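Local coordinates for protein transcriptional regulator, MarR family (PDB 3CDH) that probably binds DNA as a two-subunit winged helix-turn-helix protein of the MarR family and so regulates transcription, at residues 30-33 against 34-38; 44-47 against 48-52; 75-78 against 79-83; 106-109 against 110-114. All blocks are in the same frame, centred on the assembly; numbering follows the deposited sequence. Where two conformers were deposited one is given.

Contact 1: residues 30-33 against 34-38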
loop_
_atom_site.group_PDB
_atom_site.type_symbol
_atom_site.label_atom_id
_atom_site.label_comp_id
_atom_site.label_asym_id
_atom_site.label_seq_id
_atom_site.Cartn_x
_atom_site.Cartn_y
_atom_site.Cartn_z
ATOM N N ALA B 30 0.068 10.148 2.629
ATOM C CA ALA B 30 1.283 10.941 2.849
ATOM C C ALA B 30 1.095 12.052 3.891
ATOM O O ALA B 30 1.875 12.147 4.854
ATOM C CB ALA B 30 1.855 11.490 1.527
ATOM N N GLN B 31 0.045 12.848 3.733
ATOM C CA GLN B 31 -0.108 13.991 4.620
ATOM C C GLN B 31 -0.356 13.559 6.060
ATOM O O GLN B 31 0.264 14.062 6.987
ATOM C CB GLN B 31 -1.192 14.936 4.126
ATOM C CG GLN B 31 -1.004 16.407 4.525
ATOM C CD GLN B 31 -2.306 17.224 4.312
ATOM O OE1 GLN B 31 -2.543 17.769 3.210
ATOM N NE2 GLN B 31 -3.179 17.266 5.356
ATOM N N PHE B 32 -1.231 12.597 6.259
ATOM C CA PHE B 32 -1.462 12.126 7.599
ATOM C C PHE B 32 -0.241 11.454 8.207
ATOM O O PHE B 32 0.028 11.614 9.409
ATOM C CB PHE B 32 -2.660 11.193 7.676
ATOM C CG PHE B 32 -3.143 11.001 9.067
ATOM C CD1 PHE B 32 -3.628 12.093 9.793
ATOM C CD2 PHE B 32 -3.042 9.765 9.686
ATOM C CE1 PHE B 32 -4.032 11.950 11.103
ATOM C CE2 PHE B 32 -3.465 9.602 11.017
ATOM C CZ PHE B 32 -3.956 10.698 11.722
ATOM N N HIS B 33 0.491 10.696 7.391
ATOM C CA HIS B 33 1.703 10.090 7.888
ATOM C C HIS B 33 2.709 11.168 8.319
ATOM O O HIS B 33 3.353 11.017 9.350
ATOM C CB HIS B 33 2.282 9.058 6.918
ATOM C CG HIS B 33 1.441 7.821 6.764
ATOM N ND1 HIS B 33 1.728 6.840 5.834
ATOM C CD2 HIS B 33 0.313 7.409 7.405
ATOM C CE1 HIS B 33 0.816 5.878 5.916
ATOM N NE2 HIS B 33 -0.057 6.200 6.855
ATOM N N ASP B 34 2.798 12.270 7.576
ATOM C CA ASP B 34 3.589 13.440 8.003
ATOM C C ASP B 34 3.265 13.868 9.450
ATOM O O ASP B 34 4.163 14.192 10.254
ATOM C CB ASP B 34 3.379 14.651 7.070
ATOM C CG ASP B 34 3.894 14.421 5.644
ATOM O OD1 ASP B 34 4.828 13.605 5.446
ATOM O OD2 ASP B 34 3.358 15.079 4.711
ATOM N N HIS B 35 1.974 13.858 9.749
ATOM C CA HIS B 35 1.459 14.260 11.034
ATOM C C HIS B 35 1.854 13.287 12.139
ATOM O O HIS B 35 2.319 13.702 13.203
ATOM C CB HIS B 35 -0.059 14.413 10.942
ATOM C CG HIS B 35 -0.703 14.828 12.221
ATOM N ND1 HIS B 35 -0.418 16.025 12.840
ATOM C CD2 HIS B 35 -1.610 14.206 13.006
ATOM C CE1 HIS B 35 -1.110 16.118 13.960
ATOM N NE2 HIS B 35 -1.854 15.033 14.076
ATOM N N ILE B 36 1.673 11.996 11.888
ATOM C CA ILE B 36 2.103 10.954 12.819
ATOM C C ILE B 36 3.603 11.097 13.131
ATOM O O ILE B 36 4.001 11.054 14.294
ATOM C CB ILE B 36 1.733 9.541 12.236
ATOM C CG1 ILE B 36 0.390 9.133 12.762
ATOM C CG2 ILE B 36 2.641 8.406 12.662
ATOM C CD1 ILE B 36 -0.691 9.900 12.182
ATOM N N ARG B 37 4.407 11.261 12.079
ATOM C CA ARG B 37 5.855 11.378 12.178
ATOM C C ARG B 37 6.198 12.530 13.128
ATOM O O ARG B 37 6.986 12.360 14.061
ATOM C CB ARG B 37 6.456 11.591 10.782
ATOM C CG ARG B 37 7.909 11.118 10.584
ATOM C CD ARG B 37 8.250 10.765 9.102
ATOM N NE ARG B 37 7.398 9.681 8.605
ATOM C CZ ARG B 37 6.510 9.812 7.619
ATOM N NH1 ARG B 37 6.381 10.983 6.995
ATOM N NH2 ARG B 37 5.757 8.769 7.252
ATOM N N ALA B 38 5.558 13.681 12.915
ATOM C CA ALA B 38 5.752 14.866 13.753
ATOM C C ALA B 38 5.416 14.627 15.221
ATOM O O ALA B 38 6.056 15.211 16.111
ATOM C CB ALA B 38 4.959 16.029 13.223
#

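Contact 2: residues 44-47 against 48-52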
loop_
_atom_site.group_PDB
_atom_site.type_symbol
_atom_site.label_atom_id
_atom_site.label_comp_id
_atom_site.label_asym_id
_atom_site.label_seq_id
_atom_site.Cartn_x
_atom_site.Cartn_y
_atom_site.Cartn_z
ATOM N N PRO B 44 3.010 1.939 11.937
ATOM C CA PRO B 44 2.356 0.789 12.561
ATOM C C PRO B 44 1.780 1.119 13.937
ATOM O O PRO B 44 0.728 0.574 14.298
ATOM C CB PRO B 44 3.481 -0.235 12.701
ATOM C CG PRO B 44 4.542 0.229 11.827
ATOM C CD PRO B 44 4.432 1.692 11.658
ATOM N N GLU B 45 2.461 1.978 14.712
ATOM C CA GLU B 45 1.953 2.326 16.046
ATOM C C GLU B 45 0.598 3.007 15.916
ATOM O O GLU B 45 -0.348 2.655 16.605
ATOM C CB GLU B 45 2.931 3.178 16.818
ATOM C CG GLU B 45 3.699 2.433 17.882
ATOM C CD GLU B 45 5.012 3.103 18.239
ATOM O OE1 GLU B 45 5.657 2.738 19.255
ATOM O OE2 GLU B 45 5.433 4.008 17.482
ATOM N N TRP B 46 0.467 3.929 14.976
ATOM C CA TRP B 46 -0.814 4.594 14.808
ATOM C C TRP B 46 -1.914 3.607 14.412
ATOM O O TRP B 46 -3.062 3.716 14.878
ATOM C CB TRP B 46 -0.676 5.765 13.839
ATOM C CG TRP B 46 -1.738 5.869 12.841
ATOM C CD1 TRP B 46 -1.633 5.551 11.523
ATOM C CD2 TRP B 46 -3.079 6.327 13.038
ATOM N NE1 TRP B 46 -2.816 5.791 10.877
ATOM C CE2 TRP B 46 -3.726 6.268 11.778
ATOM C CE3 TRP B 46 -3.795 6.787 14.143
ATOM C CZ2 TRP B 46 -5.061 6.633 11.594
ATOM C CZ3 TRP B 46 -5.136 7.154 13.964
ATOM C CH2 TRP B 46 -5.754 7.066 12.699
ATOM N N ARG B 47 -1.570 2.639 13.573
ATOM C CA ARG B 47 -2.567 1.692 13.122
ATOM C C ARG B 47 -3.064 0.871 14.292
ATOM O O ARG B 47 -4.276 0.633 14.413
ATOM C CB ARG B 47 -2.026 0.802 12.022
ATOM C CG ARG B 47 -1.792 1.574 10.761
ATOM C CD ARG B 47 -1.206 0.726 9.677
ATOM N NE ARG B 47 -1.174 1.449 8.407
ATOM C CZ ARG B 47 -0.648 0.957 7.279
ATOM N NH1 ARG B 47 -0.102 -0.272 7.261
ATOM N NH2 ARG B 47 -0.665 1.696 6.173
ATOM N N VAL B 48 -2.151 0.456 15.170
ATOM C CA VAL B 48 -2.579 -0.269 16.353
ATOM C C VAL B 48 -3.563 0.591 17.141
ATOM O O VAL B 48 -4.637 0.098 17.539
ATOM C CB VAL B 48 -1.433 -0.676 17.243
ATOM C CG1 VAL B 48 -1.942 -0.934 18.675
ATOM C CG2 VAL B 48 -0.770 -1.895 16.669
ATOM N N LEU B 49 -3.214 1.868 17.341
ATOM C CA LEU B 49 -4.118 2.795 18.019
ATOM C C LEU B 49 -5.435 2.953 17.282
ATOM O O LEU B 49 -6.514 2.914 17.898
ATOM C CB LEU B 49 -3.473 4.157 18.227
ATOM C CG LEU B 49 -2.247 4.182 19.136
ATOM C CD1 LEU B 49 -1.673 5.561 19.059
ATOM C CD2 LEU B 49 -2.573 3.820 20.583
ATOM N N ALA B 50 -5.364 3.113 15.966
ATOM C CA ALA B 50 -6.589 3.207 15.186
ATOM C C ALA B 50 -7.476 1.954 15.379
ATOM O O ALA B 50 -8.704 2.073 15.573
ATOM C CB ALA B 50 -6.276 3.470 13.741
ATOM N N CYS B 51 -6.870 0.766 15.385
ATOM C CA CYS B 51 -7.667 -0.459 15.586
ATOM C C CYS B 51 -8.251 -0.602 16.958
ATOM O O CYS B 51 -9.252 -1.279 17.110
ATOM C CB CYS B 51 -6.855 -1.718 15.359
ATOM S SG CYS B 51 -6.269 -1.852 13.740
ATOM N N LEU B 52 -7.605 -0.028 17.967
ATOM C CA LEU B 52 -8.047 -0.279 19.336
ATOM C C LEU B 52 -8.975 0.786 19.885
ATOM O O LEU B 52 -9.527 0.607 20.954
ATOM C CB LEU B 52 -6.870 -0.521 20.280
ATOM C CG LEU B 52 -6.033 -1.774 20.053
ATOM C CD1 LEU B 52 -4.921 -1.758 21.031
ATOM C CD2 LEU B 52 -6.832 -3.032 20.235
#

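Contact 3: residues 75-78 against 79-83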
loop_
_atom_site.group_PDB
_atom_site.type_symbol
_atom_site.label_atom_id
_atom_site.label_comp_id
_atom_site.label_asym_id
_atom_site.label_seq_id
_atom_site.Cartn_x
_atom_site.Cartn_y
_atom_site.Cartn_z
ATOM N N THR B 75 4.158 -8.022 16.714
ATOM C CA THR B 75 4.288 -8.213 18.131
ATOM C C THR B 75 5.475 -7.452 18.725
ATOM O O THR B 75 5.384 -6.969 19.852
ATOM C CB THR B 75 4.113 -9.707 18.542
ATOM O OG1 THR B 75 5.220 -10.152 19.315
ATOM C CG2 THR B 75 4.026 -10.540 17.355
ATOM N N ARG B 76 6.547 -7.279 17.946
ATOM C CA ARG B 76 7.646 -6.426 18.365
ATOM C C ARG B 76 7.109 -5.036 18.612
ATOM O O ARG B 76 7.392 -4.423 19.661
ATOM C CB ARG B 76 8.795 -6.427 17.370
ATOM C CG ARG B 76 9.792 -7.568 17.663
ATOM C CD ARG B 76 10.994 -7.668 16.685
ATOM N NE ARG B 76 10.615 -7.590 15.255
ATOM C CZ ARG B 76 10.518 -8.628 14.406
ATOM N NH1 ARG B 76 10.748 -9.876 14.821
ATOM N NH2 ARG B 76 10.174 -8.417 13.128
ATOM N N ILE B 77 6.258 -4.584 17.692
ATOM C CA ILE B 77 5.654 -3.278 17.845
ATOM C C ILE B 77 4.749 -3.183 19.042
ATOM O O ILE B 77 4.886 -2.242 19.839
ATOM C CB ILE B 77 4.978 -2.783 16.586
ATOM C CG1 ILE B 77 6.056 -2.145 15.737
ATOM C CG2 ILE B 77 3.976 -1.684 16.912
ATOM C CD1 ILE B 77 5.836 -2.338 14.336
ATOM N N VAL B 78 3.849 -4.146 19.200
ATOM C CA VAL B 78 2.962 -4.092 20.324
ATOM C C VAL B 78 3.781 -4.133 21.598
ATOM O O VAL B 78 3.501 -3.368 22.504
ATOM C CB VAL B 78 1.920 -5.199 20.297
ATOM C CG1 VAL B 78 1.242 -5.333 21.648
ATOM C CG2 VAL B 78 0.884 -4.915 19.174
ATOM N N ASP B 79 4.811 -4.978 21.677
ATOM C CA ASP B 79 5.634 -4.988 22.889
ATOM C C ASP B 79 6.206 -3.624 23.233
ATOM O O ASP B 79 6.316 -3.259 24.417
ATOM C CB ASP B 79 6.809 -5.927 22.766
ATOM C CG ASP B 79 6.399 -7.372 22.733
ATOM O OD1 ASP B 79 5.286 -7.729 23.191
ATOM O OD2 ASP B 79 7.219 -8.156 22.217
ATOM N N GLN B 80 6.597 -2.881 22.208
ATOM C CA GLN B 80 7.218 -1.576 22.441
ATOM C C GLN B 80 6.199 -0.606 23.012
ATOM O O GLN B 80 6.514 0.148 23.928
ATOM C CB GLN B 80 7.817 -1.014 21.160
ATOM C CG GLN B 80 8.988 -1.783 20.695
ATOM C CD GLN B 80 9.494 -1.283 19.362
ATOM O OE1 GLN B 80 8.707 -0.984 18.445
ATOM N NE2 GLN B 80 10.821 -1.161 19.249
HETATM N N MSE B 81 4.987 -0.646 22.467
HETATM C CA MSE B 81 3.912 0.166 22.955
HETATM C C MSE B 81 3.532 -0.217 24.383
HETATM O O MSE B 81 3.204 0.628 25.212
HETATM C CB MSE B 81 2.724 0.045 22.017
HETATM C CG MSE B 81 3.012 0.605 20.667
HETATM SE SE MSE B 81 1.525 0.317 19.420
HETATM C CE MSE B 81 0.313 1.702 20.001
ATOM N N ASP B 82 3.562 -1.507 24.668
ATOM C CA ASP B 82 3.364 -2.018 26.007
ATOM C C ASP B 82 4.402 -1.382 26.918
ATOM O O ASP B 82 4.024 -0.783 27.905
ATOM C CB ASP B 82 3.490 -3.538 25.989
ATOM C CG ASP B 82 2.958 -4.208 27.257
ATOM O OD1 ASP B 82 3.110 -3.643 28.354
ATOM O OD2 ASP B 82 2.407 -5.345 27.150
ATOM N N ALA B 83 5.690 -1.459 26.587
ATOM C CA ALA B 83 6.738 -0.918 27.466
ATOM C C ALA B 83 6.581 0.581 27.741
ATOM O O ALA B 83 7.069 1.128 28.755
ATOM C CB ALA B 83 8.086 -1.153 26.872
#

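Contact 4: residues 106-109 against 110-114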
loop_
_atom_site.group_PDB
_atom_site.type_symbol
_atom_site.label_atom_id
_atom_site.label_comp_id
_atom_site.label_asym_id
_atom_site.label_seq_id
_atom_site.Cartn_x
_atom_site.Cartn_y
_atom_site.Cartn_z
ATOM N N ASP B 106 -3.867 6.232 28.912
ATOM C CA ASP B 106 -3.024 7.096 28.098
ATOM C C ASP B 106 -3.163 6.695 26.639
ATOM O O ASP B 106 -3.363 7.555 25.772
ATOM C CB ASP B 106 -1.561 7.040 28.568
ATOM C CG ASP B 106 -1.388 7.534 30.012
ATOM O OD1 ASP B 106 -1.959 8.590 30.386
ATOM O OD2 ASP B 106 -0.673 6.856 30.773
ATOM N N GLY B 107 -3.127 5.388 26.392
ATOM C CA GLY B 107 -3.274 4.861 25.051
ATOM C C GLY B 107 -4.554 5.365 24.440
ATOM O O GLY B 107 -4.571 5.823 23.291
ATOM N N ARG B 108 -5.625 5.315 25.228
ATOM C CA ARG B 108 -6.943 5.658 24.737
ATOM C C ARG B 108 -7.049 7.155 24.466
ATOM O O ARG B 108 -7.699 7.581 23.503
ATOM C CB ARG B 108 -8.002 5.159 25.719
ATOM C CG ARG B 108 -9.445 5.215 25.241
ATOM C CD ARG B 108 -10.364 4.317 26.109
ATOM N NE ARG B 108 -10.387 2.889 25.721
ATOM C CZ ARG B 108 -10.727 2.419 24.504
ATOM N NH1 ARG B 108 -11.045 3.256 23.507
ATOM N NH2 ARG B 108 -10.727 1.101 24.257
ATOM N N ALA B 109 -6.382 7.960 25.276
ATOM C CA ALA B 109 -6.425 9.410 25.060
ATOM C C ALA B 109 -5.753 9.757 23.732
ATOM O O ALA B 109 -6.262 10.575 22.951
ATOM C CB ALA B 109 -5.760 10.160 26.206
ATOM N N LEU B 110 -4.607 9.116 23.493
ATOM C CA LEU B 110 -3.787 9.422 22.357
ATOM C C LEU B 110 -4.508 8.966 21.096
ATOM O O LEU B 110 -4.651 9.740 20.141
ATOM C CB LEU B 110 -2.451 8.735 22.499
ATOM C CG LEU B 110 -1.477 8.887 21.329
ATOM C CD1 LEU B 110 -1.300 10.357 20.912
ATOM C CD2 LEU B 110 -0.121 8.224 21.640
ATOM N N ALA B 111 -4.990 7.726 21.115
ATOM C CA ALA B 111 -5.773 7.193 20.015
ATOM C C ALA B 111 -6.922 8.109 19.701
ATOM O O ALA B 111 -7.221 8.365 18.532
ATOM C CB ALA B 111 -6.288 5.816 20.343
ATOM N N GLU B 112 -7.562 8.634 20.739
ATOM C CA GLU B 112 -8.714 9.458 20.465
ATOM C C GLU B 112 -8.341 10.721 19.738
ATOM O O GLU B 112 -8.991 11.084 18.763
ATOM C CB GLU B 112 -9.512 9.735 21.706
ATOM C CG GLU B 112 -10.734 8.856 21.779
ATOM C CD GLU B 112 -11.124 8.503 23.215
ATOM O OE1 GLU B 112 -10.988 9.353 24.145
ATOM O OE2 GLU B 112 -11.577 7.352 23.409
ATOM N N SER B 113 -7.267 11.373 20.153
ATOM C CA SER B 113 -6.947 12.605 19.488
ATOM C C SER B 113 -6.397 12.361 18.083
ATOM O O SER B 113 -6.686 13.128 17.161
ATOM C CB SER B 113 -6.070 13.501 20.347
ATOM O OG SER B 113 -4.725 13.216 20.132
ATOM N N LEU B 114 -5.674 11.263 17.889
ATOM C CA LEU B 114 -5.256 10.891 16.542
ATOM C C LEU B 114 -6.413 10.533 15.624
ATOM O O LEU B 114 -6.449 10.957 14.472
ATOM C CB LEU B 114 -4.288 9.733 16.588
ATOM C CG LEU B 114 -2.963 10.146 17.185
ATOM C CD1 LEU B 114 -2.068 8.937 17.262
ATOM C CD2 LEU B 114 -2.347 11.247 16.351
#

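Contact 1: residues 30-33 against 34-38
F32 and H35 both carry CG anti to the backbone nitrogen (chi1 -164° and -180°), which swings their rings to neighbouring places along helix 17-38. CE1 of F32 comes to 3.8 Å from CD2 of H35, and the rings form an oblique pair, centroids 5.8 Å apart and planes at 42°. I36, one turn beyond F32, has its CD1 modelled over one face of the phenyl ring, but the spacing is too short to be real and the detail is doubtful. The backbone below is regular, with I36 N bonded to F32 O at 3.0 Å and R37 N to H33 O at 2.9 Å. In the modelled one of its two conformers, R37 reaches back so that H33 O lies over a face of its guanidinium, while NH1 makes a salt bridge of 3.4 Å with OD1 of D34; both details are tentative. The phenyl ring also meets W46 and H121 edge-to-face and packs on Y16 of the second subunit. Putting an alanine at F32 is likely to deprive W46 and H121 of their edge-to-face partner and the H35 ring of its neighbour. This turn thus lies between helix 43-54, helix 105-130 and the partner chain, with H35 resting on S117.

Contact 2: residues 44-47 against 48-52
Helix 43-54, the helix just before the helix-turn-helix of this winged-helix domain, carries W46 and A50 one turn apart in a CH-pi contact. The methyl CB of A50 stands over one face of the indole, 3.8 Å from the centroid of its six-membered ring and only 13° off the ring normal. CH2 of W46 is the closest ring atom to CB of A50, also at 3.8 Å, so the methyl touches the outer, benzo part of the indole. The same two residues are joined through the backbone, A50 N donating to W46 O, and the bonds before and after repeat the pattern: L49 N to E45 O at 3.1 Å, C51 N to R47 O at 2.8 Å. L49 folds its CG back beside its own backbone nitrogen (chi1 -64°), which sets CG 3.5 Å from E45 O. R47 runs extended from CG to NE, and its polar end is engaged elsewhere: NH1 bonds S67 O, and a glycerol lies near the side chain. The carboxylate of E45 pairs through OE1 with R84 and R42. W46, R47, A50 and C51 meet Y16, A22, F12 and V13 of the second subunit, whereas V48 and L49 pack on M81. A buried first helix of the winged-helix domain, packed on helix 71-84 on one side and on the second subunit on another, fits the MarR fold.

Contact 3: residues 75-78 against 79-83
T75 O sits over one face of the D79 carboxylate, 3.1 Å from CG, because CG is folded beside the residue's own backbone nitrogen (chi1 -69°). T75 O is an acceptor, as are the carboxylate oxygens, so the proximity is no bond; the carbonyl instead takes the backbone N-H of D79, N to O 2.8 Å and nearly straight at 167°. T75 runs alongside in the same direction, its OG1 4.0 Å from OD2 of D79. The carboxylate finds its real partner in R89, which pairs with OD1, and D82 holds the same guanidinium through OD2. An asparagine in place of D79 would probably leave R89 with one carboxylate fewer, weakening the tie between helix 71-84 and strand 87-89. The Q80 and I77 side chains cross at a slant, OE1 of Q80 4.0 Å from CG1 of I77 and hydrogen-bonded to R42. The aliphatic part of Q80 lies against the backbone, CG 3.3 Å from R76 O. On the buried side, CG2 of I77 meets the selenium of selenomethionine M81 at 4.0 Å, again crossing obliquely. I77 rests on P44, M81 reaches E45 of helix 43-54, and V78 packs on V87 of the wing. One apolar side on helix 43-54 and a polar side tied to R89 and R42 fits the second helix of the helix-turn-helix; in MarR relatives this is the recognition helix, entering the major groove, so it probably is here.

Contact 4: residues 106-109 against 110-114
R108 and E112 meet one helical turn apart near the start of helix 105-130, the long helix that follows the wing, in a loose contact of opposite charges. The two side chains cross, with guanidinium and carboxylate planes 34° apart and OE2 of E112 beside the guanidinium edge. Its distance to NH1 of R108, 4.1 Å, is beyond a salt bridge, and the nearer touch is a van der Waals one, OE2 of E112 against the aliphatic CG of R108 at 3.5 Å. That CG stands opposite the backbone nitrogen (chi1 -169°), and the chain then bends at the CG-CD bond. The helix itself is sound: A111 N bonds G107 O at 2.9 Å, E112 N bonds R108 O at 3.0 Å though less straight at 146°, and T104 OG1 takes the N-H of G107. Buried A111 sets its CB 3.4 Å from G107 O and packs on L49 and L103, while L110 touches L49 and Q39. The guanidinium spends its hydrogens on V53 O, and more weakly on N55 O, at and just beyond the end of helix 43-54, where carbonyls would favour a positive charge. Attraction from E112 is therefore likely to be a modest addition to those bonds rather than the main hold on R108.

In the fold
Contacts 1 to 4 follow one another along the chain without interleaving, each within a single helix: 17-38, 43-54, 71-84 and 105-130. Contact 2 is the hub, its centre about 14, 12 and 10 Å from the centres of contacts 1, 3 and 4, and it touches all three. Contacts 1 and 4 also meet, F32 against L114, with centres about 16 Å apart. Contact 3 touches neither: its nearest atoms lie about 10 Å from contact 1 and 7 Å from contact 4. Helix 43-54 thus joins the presumed recognition helix to helices 17-38 and 105-130 through the buried contact 2; contacts 1 and 2 also touch the second subunit.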